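Local structure of extracellular ligand-binding receptor (Desulfohalobium retbaense DSM 5692, 5ERE) at residues 207-213 and 227-232. The protein probably serves as an extracellular sensor, binding 2-oxo-4-methylpentanoic acid in a periplasmic-binding-protein domain joined to a tandem PAS-like region that holds cytosine. Residues are numbered along the deposited sequence; the frame is centred on the assembly and turned at random.
Sequences VGTRPIQ and LVYTYP. With COI (2-oxo-4-methylpentanoic acid), chain B.
G208 and Y229 face each other in a short parallel ladder, in which G208 N donates to V228 O at 2.9 Å and T230 N returns a longer bond to G208 O at 3.3 Å, before 207-213 leaves the sheet in a 3-10 turn closed by I212 N on T209 O. From the turn I212, and Q213 just after it, reach back onto the neighbouring strand. I212 lays CG2 over one face of the Y229 ring, a CH-pi contact 4.0 Å from the centroid, while its CD1 meets L227 CD1 tip to tip. Q213, its CG anti to the backbone N (chi1 -172°) and its chain extended beyond, brings its amide to both Y229 and Y231, which it meets in different ways. The Y229 hydroxyl donates to Q213 OE1 at 2.7 Å, in the carbonyl plane on a lone pair, with amide and ring nearly perpendicular. Against Y231 the same amide stacks, the planes 25° apart and OE1 over the ring centre; P232 CD covers the opposite face and R210 O lies at the ring edge. K311 gives OE1 a second hydrogen bond, and the Y231 hydroxyl bonds to Y234. A phenylalanine in place of Y229 would probably cost Q213 OE1 the hydroxyl bond, leaving the amide freer to turn despite K311.

The same turn exemplifies how a periplasmic binding protein presents ligand-binding groups from the ends of its sheet strands. R210 rests CG against P232 CD, then bends at chi3 to bring its guanidinium edge to 2-oxo-4-methylpentanoic acid: NH2 reaches carboxylate O2 at 2.8 Å and NH1 reaches keto O3 at 3.0 Å. Binding one carboxylate oxygen and the keto oxygen together is consistent with recognition of a 2-oxo acid, and the cationic group probably offsets the carboxylate's charge in this buried setting.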
loop_
_atom_site.group_PDB
_atom_site.type_symbol
_atom_site.label_atom_id
_atom_site.label_comp_id
_atom_site.label_asym_id
_atom_site.label_seq_id
_atom_site.Cartn_x
_atom_site.Cartn_y
_atom_site.Cartn_z
ATOM N N VAL A 207 -16.761 3.286 6.501
ATOM C CA VAL A 207 -15.498 3.126 5.787
ATOM C C VAL A 207 -15.823 2.788 4.338
ATOM O O VAL A 207 -16.711 1.985 4.068
ATOM C CB VAL A 207 -14.625 2.015 6.400
ATOM C CG1 VAL A 207 -13.301 1.865 5.653
ATOM C CG2 VAL A 207 -14.395 2.258 7.903
ATOM N N GLY A 208 -15.113 3.400 3.394
ATOM C CA GLY A 208 -15.371 3.117 1.996
ATOM C C GLY A 208 -14.094 3.103 1.198
ATOM O O GLY A 208 -13.004 3.146 1.768
ATOM N N THR A 209 -14.252 3.021 -0.120
ATOM C CA THR A 209 -13.135 2.825 -1.054
ATOM C C THR A 209 -13.273 3.839 -2.202
ATOM O O THR A 209 -14.183 4.686 -2.200
ATOM C CB THR A 209 -13.098 1.355 -1.593
ATOM O OG1 THR A 209 -14.246 1.088 -2.398
ATOM C CG2 THR A 209 -13.038 0.329 -0.431
ATOM N N ARG A 210 -12.403 3.721 -3.201
ATOM C CA ARG A 210 -12.242 4.745 -4.249
ATOM C C ARG A 210 -13.548 5.321 -4.841
ATOM O O ARG A 210 -13.707 6.521 -4.908
ATOM C CB ARG A 210 -11.344 4.153 -5.375
ATOM C CG ARG A 210 -11.333 4.937 -6.701
ATOM C CD ARG A 210 -10.567 4.104 -7.813
ATOM N NE ARG A 210 -11.045 2.725 -7.770
ATOM C CZ ARG A 210 -12.097 2.259 -8.424
ATOM N NH1 ARG A 210 -12.780 3.032 -9.233
ATOM N NH2 ARG A 210 -12.482 0.994 -8.251
ATOM N N PRO A 211 -14.492 4.470 -5.269
ATOM C CA PRO A 211 -15.759 4.905 -5.876
ATOM C C PRO A 211 -16.654 5.799 -5.017
ATOM O O PRO A 211 -17.545 6.460 -5.558
ATOM C CB PRO A 211 -16.483 3.576 -6.132
ATOM C CG PRO A 211 -15.393 2.587 -6.221
ATOM C CD PRO A 211 -14.439 3.004 -5.176
ATOM N N ILE A 212 -16.437 5.825 -3.709
ATOM C CA ILE A 212 -17.394 6.484 -2.810
ATOM C C ILE A 212 -17.288 8.026 -2.821
ATOM O O ILE A 212 -18.182 8.722 -2.339
ATOM C CB ILE A 212 -17.221 5.931 -1.371
ATOM C CG1 ILE A 212 -18.519 6.063 -0.556
ATOM C CG2 ILE A 212 -16.094 6.619 -0.658
ATOM C CD1 ILE A 212 -18.504 5.206 0.700
ATOM N N GLN A 213 -16.241 8.578 -3.427
ATOM C CA GLN A 213 -16.064 10.043 -3.394
ATOM C C GLN A 213 -16.918 10.722 -4.467
ATOM O O GLN A 213 -16.413 11.160 -5.491
ATOM C CB GLN A 213 -14.590 10.456 -3.580
ATOM C CG GLN A 213 -14.389 11.972 -3.352
ATOM C CD GLN A 213 -12.954 12.434 -3.522
ATOM O OE1 GLN A 213 -12.111 12.202 -2.656
ATOM N NE2 GLN A 213 -12.661 13.082 -4.650
ATOM N N LEU A 227 -16.759 9.590 7.734
ATOM C CA LEU A 227 -16.502 8.395 6.948
ATOM C C LEU A 227 -15.078 8.412 6.381
ATOM O O LEU A 227 -14.676 9.403 5.809
ATOM C CB LEU A 227 -17.516 8.297 5.810
ATOM C CG LEU A 227 -17.461 7.023 4.961
ATOM C CD1 LEU A 227 -18.820 6.811 4.358
ATOM C CD2 LEU A 227 -16.410 7.066 3.855
ATOM N N VAL A 228 -14.326 7.331 6.565
ATOM C CA VAL A 228 -12.931 7.268 6.112
ATOM C C VAL A 228 -12.867 6.373 4.885
ATOM O O VAL A 228 -13.516 5.355 4.854
ATOM C CB VAL A 228 -11.998 6.740 7.234
ATOM C CG1 VAL A 228 -10.548 6.570 6.751
ATOM C CG2 VAL A 228 -12.030 7.688 8.439
ATOM N N TYR A 229 -12.111 6.744 3.858
ATOM C CA TYR A 229 -11.994 5.857 2.695
ATOM C C TYR A 229 -10.634 5.962 2.010
ATOM O O TYR A 229 -9.910 6.950 2.170
ATOM C CB TYR A 229 -13.105 6.153 1.681
ATOM C CG TYR A 229 -13.073 7.562 1.179
ATOM C CD1 TYR A 229 -13.568 8.594 1.955
ATOM C CD2 TYR A 229 -12.526 7.881 -0.087
ATOM C CE1 TYR A 229 -13.533 9.898 1.521
ATOM C CE2 TYR A 229 -12.499 9.168 -0.527
ATOM C CZ TYR A 229 -12.999 10.186 0.277
ATOM O OH TYR A 229 -12.971 11.488 -0.152
ATOM N N THR A 230 -10.276 4.911 1.279
ATOM C CA THR A 230 -9.062 4.936 0.480
ATOM C C THR A 230 -9.347 5.568 -0.869
ATOM O O THR A 230 -10.442 5.430 -1.416
ATOM C CB THR A 230 -8.479 3.555 0.299
ATOM O OG1 THR A 230 -9.505 2.605 0.021
ATOM C CG2 THR A 230 -7.736 3.147 1.534
ATOM N N TYR A 231 -8.359 6.299 -1.394
ATOM C CA TYR A 231 -8.565 7.079 -2.598
ATOM C C TYR A 231 -7.204 7.412 -3.284
ATOM O O TYR A 231 -6.214 7.655 -2.595
ATOM C CB TYR A 231 -9.311 8.360 -2.263
ATOM C CG TYR A 231 -9.898 9.031 -3.459
ATOM C CD1 TYR A 231 -11.068 8.568 -4.015
ATOM C CD2 TYR A 231 -9.276 10.133 -4.029
ATOM C CE1 TYR A 231 -11.600 9.163 -5.129
ATOM C CE2 TYR A 231 -9.797 10.747 -5.139
ATOM C CZ TYR A 231 -10.947 10.265 -5.687
ATOM O OH TYR A 231 -11.455 10.879 -6.786
ATOM N N PRO A 232 -7.161 7.405 -4.624
ATOM C CA PRO A 232 -5.926 7.870 -5.328
ATOM C C PRO A 232 -5.457 9.240 -4.907
ATOM O O PRO A 232 -6.272 10.129 -4.725
ATOM C CB PRO A 232 -6.333 7.889 -6.795
ATOM C CG PRO A 232 -7.508 6.954 -6.881
ATOM C CD PRO A 232 -8.235 7.072 -5.567
HETATM C C1 COI B . -15.059 -0.740 -10.354
HETATM O O1 COI B . -15.606 -1.756 -10.860
HETATM O O2 COI B . -13.885 -0.764 -9.908
HETATM C C2 COI B . -15.822 0.540 -10.347
HETATM O O3 COI B . -15.344 1.536 -9.836
HETATM C C3 COI B . -17.166 0.505 -11.034
HETATM C C4 COI B . -17.897 1.780 -10.800
HETATM C C5 COI B . -18.885 1.946 -11.935
HETATM C C6 COI B . -18.557 1.618 -9.438
HETATM O O HOH W 1 -14.819 10.429 -7.534
#